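Local coordinates for protein DNA primase (Aquifex aeolicus, PDB 2AU3) that probably synthesises, as the RNA polymerase of DNA replication, the short RNA primers that DNA polymerase extends, at residues D114-S119 against G146-S151; R182-R187 against K215-P220. All blocks are in the same frame, centred on the assembly; numbering follows the deposited sequence.

Contact 1: residues D114-S119 against G146-S151; sequences DFYRES and GYAPSS
Phe115 O in helix 101-122 takes two donors from Ser119, the residue whose CB lies against Tyr147 O on the incoming 146-151 segment. The Ser119 backbone N makes the helical bond and Ser119 OG a second one of 2.7 Å to Phe115 O, arriving from the opposite face of the carbonyl plane. With OG turned back beside its own backbone N (chi1 -63°), the hydroxyl is tied to the helix, and Ser119 OG lies 3.4 Å from Pro149 CG. The one hydrogen bond across the contact runs from Tyr147 N to Tyr116 O, 3.0 Å long and bent to 144° at the hydrogen, its donor well above the carbonyl plane. Gly146 lets the strand come this close: its CA lies 3.2 Å from Tyr116 O, and a CB there would collide with Tyr116 CB. The Tyr116 ring meets the chain obliquely through CD1 and CE1, with CE1 3.4 Å from Ala148 CB, while its hydroxyl hydrogen-bonds Asp183 and Phe203 meets the ring edge-to-face. Were Tyr116 an alanine, the Asp183 carboxylate would probably lose this partner and a gap open beside Ala148. Phe115, its CG anti to the backbone N (chi1 164°), carries CZ to 3.9 Å from Pro149 CD, and helix 151-161 packs on the same ring through Leu154 and Val157. Ser150 caps the start of that helix through Ala153 N. Strand 146-147, at the edge of the four-stranded antiparallel sheet, is thus fastened to the helix by one bent backbone bond amid mostly apolar packing, with the polar ends of Tyr116 and Ser119 satisfied where they are buried.

Contact 2: residues R182-R187 against K215-P220; sequences RDLFLR and KYINSP
Phe185 drives the rim of its ring against the backbone of residues 217-219, and this is the closely packed part of the contact. Ile217 O lies at the ring edge, in plane, 3.8 Å from Phe185 CE1, while Ser219 N sits in plane at the same edge beside CZ. Ser219 OG is 3.6 Å from Phe185 CZ, but its hydrogen bonds go to Asn172 and to the backbone N of Phe203. Ile217 reaches across from its strand, its CG1 in the crowded position between backbone N and carbonyl carbon (chi1 62°) and the chain then extended, which brings CD1 to 3.4 Å from Leu184 O and 3.9 Å from Leu184 CG. Leu184 and Phe185 are the two central residues of a type I beta turn running from Asp183 to Leu186. Asp183 OD1 accepts from Phe185 N at 2.9 Å, an Asx turn that ties the bend, with Leu184 and the end of the Phe185 ring meeting strand 216-218 at the edge of the four-stranded antiparallel sheet in the catalytic core's N-terminal part. Strand 188-194 supplies Val190 against Phe185 and Arg188 against Ile217. No hydrogen bond joins the two segments, and their backbones stay well apart, with Phe185 CA and Ile217 CA 7.8 Å from each other. On the looser, partly solvent-exposed side the contact with Pro220 is small: Leu184 meets it by a single methyl, CD2, 3.8 Å from Pro220 CD, and Pro220 also touches Lys171 of a loop.

The centres of contact 1 and contact 2 lie about 12 Å apart, and both fall within the N-terminal part of the primase catalytic core. Along the chain they come in series, 114-119 with 146-151 closing before 182-187 with 215-220 opens. They reach the two outermost strands of one antiparallel sheet, 146-147 and 216-218, with strands 188-194 and 200-207 between. The two contacts also touch directly: a probable hydrogen bond of 2.6 Å joins Arg187 N to Ala148 O, and Ala148 CB packs against Phe185 O. Segment 182-187 therefore bridges them, connecting the side that meets helix 101-122 with the far edge of the sheet.

Contact 1: residues D114-S119 against G146-S151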
loop_
_atom_site.group_PDB
_atom_site.type_symbol
_atom_site.label_atom_id
_atom_site.label_comp_id
_atom_site.label_asym_id
_atom_site.label_seq_id
_atom_site.Cartn_x
_atom_site.Cartn_y
_atom_site.Cartn_z
ATOM N N ASP A 114 0.393 -15.703 -0.756
ATOM C CA ASP A 114 1.278 -16.560 -1.570
ATOM C C ASP A 114 0.495 -17.405 -2.552
ATOM O O ASP A 114 0.956 -17.664 -3.676
ATOM C CB ASP A 114 2.098 -17.501 -0.673
ATOM C CG ASP A 114 3.015 -16.742 0.301
ATOM O OD1 ASP A 114 3.475 -15.610 -0.018
ATOM O OD2 ASP A 114 3.305 -17.205 1.425
ATOM N N PHE A 115 -0.677 -17.855 -2.118
ATOM C CA PHE A 115 -1.570 -18.659 -2.948
ATOM C C PHE A 115 -2.056 -17.858 -4.172
ATOM O O PHE A 115 -1.991 -18.321 -5.323
ATOM C CB PHE A 115 -2.768 -19.142 -2.106
ATOM C CG PHE A 115 -3.911 -19.652 -2.925
ATOM C CD1 PHE A 115 -3.801 -20.851 -3.623
ATOM C CD2 PHE A 115 -5.084 -18.916 -3.034
ATOM C CE1 PHE A 115 -4.853 -21.323 -4.418
ATOM C CE2 PHE A 115 -6.143 -19.377 -3.815
ATOM C CZ PHE A 115 -6.023 -20.597 -4.502
ATOM N N TYR A 116 -2.533 -16.649 -3.905
ATOM C CA TYR A 116 -2.978 -15.738 -4.957
ATOM C C TYR A 116 -1.856 -15.340 -5.928
ATOM O O TYR A 116 -2.086 -15.243 -7.143
ATOM C CB TYR A 116 -3.534 -14.484 -4.335
ATOM C CG TYR A 116 -4.865 -14.623 -3.650
ATOM C CD1 TYR A 116 -5.832 -15.528 -4.101
ATOM C CD2 TYR A 116 -5.188 -13.801 -2.576
ATOM C CE1 TYR A 116 -7.088 -15.631 -3.445
ATOM C CE2 TYR A 116 -6.450 -13.874 -1.951
ATOM C CZ TYR A 116 -7.379 -14.774 -2.400
ATOM O OH TYR A 116 -8.603 -14.824 -1.784
ATOM N N ARG A 117 -0.674 -15.062 -5.384
ATOM C CA ARG A 117 0.501 -14.757 -6.206
ATOM C C ARG A 117 0.806 -15.911 -7.156
ATOM O O ARG A 117 0.981 -15.702 -8.344
ATOM C CB ARG A 117 1.735 -14.463 -5.339
ATOM C CG ARG A 117 2.994 -14.290 -6.153
ATOM C CD ARG A 117 4.309 -14.384 -5.350
ATOM N NE ARG A 117 4.339 -13.417 -4.259
ATOM C CZ ARG A 117 4.314 -13.759 -2.983
ATOM N NH1 ARG A 117 4.283 -15.047 -2.662
ATOM N NH2 ARG A 117 4.333 -12.825 -2.026
ATOM N N GLU A 118 0.855 -17.131 -6.625
ATOM C CA GLU A 118 1.094 -18.306 -7.456
ATOM C C GLU A 118 0.004 -18.438 -8.504
ATOM O O GLU A 118 0.264 -18.854 -9.634
ATOM C CB GLU A 118 1.083 -19.580 -6.599
ATOM C CG GLU A 118 2.266 -20.506 -6.843
ATOM C CD GLU A 118 1.883 -21.770 -7.595
ATOM O OE1 GLU A 118 1.902 -21.721 -8.851
ATOM O OE2 GLU A 118 1.568 -22.815 -6.942
ATOM N N SER A 119 -1.224 -18.135 -8.103
ATOM C CA SER A 119 -2.369 -18.292 -8.967
ATOM C C SER A 119 -2.316 -17.288 -10.125
ATOM O O SER A 119 -2.649 -17.620 -11.250
ATOM C CB SER A 119 -3.643 -18.152 -8.156
ATOM O OG SER A 119 -3.728 -19.192 -7.170
ATOM N N GLY A 146 -1.998 -10.732 -7.092
ATOM C CA GLY A 146 -2.453 -12.088 -7.263
ATOM C C GLY A 146 -3.742 -12.232 -8.041
ATOM O O GLY A 146 -4.226 -11.285 -8.695
ATOM N N TYR A 147 -4.308 -13.431 -7.946
ATOM C CA TYR A 147 -5.541 -13.803 -8.608
ATOM C C TYR A 147 -6.186 -14.879 -7.759
ATOM O O TYR A 147 -5.479 -15.757 -7.244
ATOM C CB TYR A 147 -5.219 -14.385 -9.972
ATOM C CG TYR A 147 -6.425 -14.871 -10.724
ATOM C CD1 TYR A 147 -7.475 -14.013 -11.021
ATOM C CD2 TYR A 147 -6.534 -16.208 -11.101
ATOM C CE1 TYR A 147 -8.591 -14.470 -11.699
ATOM C CE2 TYR A 147 -7.639 -16.670 -11.794
ATOM C CZ TYR A 147 -8.655 -15.797 -12.085
ATOM O OH TYR A 147 -9.750 -16.271 -12.757
ATOM N N ALA A 148 -7.515 -14.828 -7.631
ATOM C CA ALA A 148 -8.289 -15.814 -6.872
ATOM C C ALA A 148 -9.015 -16.748 -7.832
ATOM O O ALA A 148 -10.054 -16.401 -8.348
ATOM C CB ALA A 148 -9.284 -15.106 -5.974
ATOM N N PRO A 149 -8.431 -17.908 -8.126
ATOM C CA PRO A 149 -8.972 -18.799 -9.154
ATOM C C PRO A 149 -10.046 -19.761 -8.660
ATOM O O PRO A 149 -10.799 -20.249 -9.493
ATOM C CB PRO A 149 -7.745 -19.609 -9.605
ATOM C CG PRO A 149 -6.847 -19.678 -8.336
ATOM C CD PRO A 149 -7.189 -18.430 -7.529
ATOM N N SER A 150 -10.103 -20.052 -7.364
ATOM C CA SER A 150 -10.905 -21.181 -6.885
ATOM C C SER A 150 -11.078 -21.103 -5.376
ATOM O O SER A 150 -10.103 -20.948 -4.651
ATOM C CB SER A 150 -10.226 -22.515 -7.293
ATOM O OG SER A 150 -10.686 -23.643 -6.529
ATOM N N SER A 151 -12.311 -21.233 -4.900
ATOM C CA SER A 151 -12.548 -21.314 -3.463
ATOM C C SER A 151 -12.010 -22.636 -2.900
ATOM O O SER A 151 -11.355 -22.657 -1.859
ATOM C CB SER A 151 -14.027 -21.175 -3.146
ATOM O OG SER A 151 -14.506 -19.882 -3.463
#

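Contact 2: residues R182-R187 against K215-P220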
loop_
_atom_site.group_PDB
_atom_site.type_symbol
_atom_site.label_atom_id
_atom_site.label_comp_id
_atom_site.label_asym_id
_atom_site.label_seq_id
_atom_site.Cartn_x
_atom_site.Cartn_y
_atom_site.Cartn_z
ATOM N N ARG A 182 -16.842 -19.911 0.091
ATOM C CA ARG A 182 -16.594 -19.174 -1.125
ATOM C C ARG A 182 -15.698 -17.969 -0.838
ATOM O O ARG A 182 -15.963 -17.161 0.048
ATOM C CB ARG A 182 -17.905 -18.732 -1.778
ATOM C CG ARG A 182 -17.713 -18.095 -3.144
ATOM C CD ARG A 182 -19.018 -17.855 -3.880
ATOM N NE ARG A 182 -19.547 -16.527 -3.619
ATOM C CZ ARG A 182 -20.659 -16.274 -2.954
ATOM N NH1 ARG A 182 -21.389 -17.259 -2.452
ATOM N NH2 ARG A 182 -21.043 -15.016 -2.785
ATOM N N ASP A 183 -14.632 -17.875 -1.610
ATOM C CA ASP A 183 -13.669 -16.806 -1.492
ATOM C C ASP A 183 -14.368 -15.512 -1.846
ATOM O O ASP A 183 -14.941 -15.390 -2.918
ATOM C CB ASP A 183 -12.548 -17.054 -2.498
ATOM C CG ASP A 183 -11.400 -16.065 -2.375
ATOM O OD1 ASP A 183 -11.484 -15.092 -1.578
ATOM O OD2 ASP A 183 -10.372 -16.187 -3.060
ATOM N N LEU A 184 -14.301 -14.541 -0.952
ATOM C CA LEU A 184 -14.845 -13.217 -1.224
ATOM C C LEU A 184 -14.275 -12.606 -2.528
ATOM O O LEU A 184 -14.983 -11.917 -3.270
ATOM C CB LEU A 184 -14.559 -12.291 -0.038
ATOM C CG LEU A 184 -14.974 -10.817 -0.131
ATOM C CD1 LEU A 184 -16.506 -10.691 -0.194
ATOM C CD2 LEU A 184 -14.398 -9.992 1.035
ATOM N N PHE A 185 -13.017 -12.909 -2.813
ATOM C CA PHE A 185 -12.302 -12.325 -3.943
ATOM C C PHE A 185 -12.319 -13.187 -5.207
ATOM O O PHE A 185 -11.643 -12.857 -6.195
ATOM C CB PHE A 185 -10.870 -12.034 -3.519
ATOM C CG PHE A 185 -10.790 -11.050 -2.418
ATOM C CD1 PHE A 185 -10.938 -9.696 -2.685
ATOM C CD2 PHE A 185 -10.652 -11.465 -1.103
ATOM C CE1 PHE A 185 -10.908 -8.769 -1.661
ATOM C CE2 PHE A 185 -10.614 -10.529 -0.060
ATOM C CZ PHE A 185 -10.738 -9.193 -0.342
ATOM N N LEU A 186 -13.101 -14.268 -5.188
ATOM C CA LEU A 186 -13.160 -15.217 -6.313
ATOM C C LEU A 186 -13.166 -14.529 -7.680
ATOM O O LEU A 186 -13.952 -13.621 -7.908
ATOM C CB LEU A 186 -14.376 -16.149 -6.187
ATOM C CG LEU A 186 -14.461 -17.305 -7.182
ATOM C CD1 LEU A 186 -13.249 -18.236 -7.032
ATOM C CD2 LEU A 186 -15.752 -18.090 -6.941
ATOM N N ARG A 187 -12.235 -14.935 -8.549
ATOM C CA ARG A 187 -12.194 -14.473 -9.933
ATOM C C ARG A 187 -11.631 -13.064 -10.097
ATOM O O ARG A 187 -11.652 -12.527 -11.177
ATOM C CB ARG A 187 -13.598 -14.586 -10.569
ATOM C CG ARG A 187 -13.618 -14.900 -12.056
ATOM C CD ARG A 187 -13.014 -16.255 -12.452
ATOM N NE ARG A 187 -13.729 -17.384 -11.858
ATOM C CZ ARG A 187 -13.142 -18.451 -11.342
ATOM N NH1 ARG A 187 -11.819 -18.554 -11.342
ATOM N NH2 ARG A 187 -13.873 -19.417 -10.812
ATOM N N LYS A 215 -16.919 -3.348 -9.117
ATOM C CA LYS A 215 -15.691 -3.569 -9.854
ATOM C C LYS A 215 -14.540 -3.799 -8.874
ATOM O O LYS A 215 -13.608 -4.535 -9.184
ATOM C CB LYS A 215 -15.380 -2.376 -10.776
ATOM C CG LYS A 215 -16.026 -2.445 -12.178
ATOM C CD LYS A 215 -15.814 -1.123 -12.911
ATOM C CE LYS A 215 -17.002 -0.715 -13.792
ATOM N NZ LYS A 215 -16.970 0.776 -14.050
ATOM N N TYR A 216 -14.615 -3.148 -7.710
ATOM C CA TYR A 216 -13.588 -3.256 -6.676
ATOM C C TYR A 216 -14.188 -3.552 -5.308
ATOM O O TYR A 216 -15.149 -2.895 -4.881
ATOM C CB TYR A 216 -12.743 -1.977 -6.622
ATOM C CG TYR A 216 -11.649 -1.999 -5.578
ATOM C CD1 TYR A 216 -10.433 -2.642 -5.826
ATOM C CD2 TYR A 216 -11.826 -1.372 -4.338
ATOM C CE1 TYR A 216 -9.423 -2.669 -4.864
ATOM C CE2 TYR A 216 -10.816 -1.391 -3.373
ATOM C CZ TYR A 216 -9.619 -2.037 -3.645
ATOM O OH TYR A 216 -8.631 -2.057 -2.681
ATOM N N ILE A 217 -13.624 -4.534 -4.612
ATOM C CA ILE A 217 -14.001 -4.769 -3.219
ATOM C C ILE A 217 -12.769 -4.886 -2.317
ATOM O O ILE A 217 -11.662 -5.206 -2.789
ATOM C CB ILE A 217 -14.919 -5.995 -3.066
ATOM C CG1 ILE A 217 -14.194 -7.264 -3.521
ATOM C CG2 ILE A 217 -16.251 -5.798 -3.839
ATOM C CD1 ILE A 217 -14.999 -8.519 -3.321
ATOM N N ASN A 218 -12.960 -4.603 -1.033
ATOM C CA ASN A 218 -11.912 -4.757 -0.026
ATOM C C ASN A 218 -12.359 -5.795 0.963
ATOM O O ASN A 218 -13.554 -6.084 1.070
ATOM C CB ASN A 218 -11.758 -3.482 0.784
ATOM C CG ASN A 218 -11.130 -2.388 0.019
ATOM O OD1 ASN A 218 -10.052 -2.563 -0.557
ATOM N ND2 ASN A 218 -11.781 -1.228 0.004
ATOM N N SER A 219 -11.404 -6.320 1.716
ATOM C CA SER A 219 -11.707 -7.042 2.929
ATOM C C SER A 219 -12.665 -6.190 3.806
ATOM O O SER A 219 -12.553 -4.976 3.853
ATOM C CB SER A 219 -10.400 -7.336 3.671
ATOM O OG SER A 219 -9.566 -8.152 2.857
ATOM N N PRO A 220 -13.622 -6.815 4.461
ATOM C CA PRO A 220 -14.506 -6.074 5.380
ATOM C C PRO A 220 -13.711 -5.650 6.629
ATOM O O PRO A 220 -12.695 -6.279 6.948
ATOM C CB PRO A 220 -15.582 -7.096 5.736
ATOM C CG PRO A 220 -14.925 -8.461 5.460
ATOM C CD PRO A 220 -13.939 -8.254 4.372
#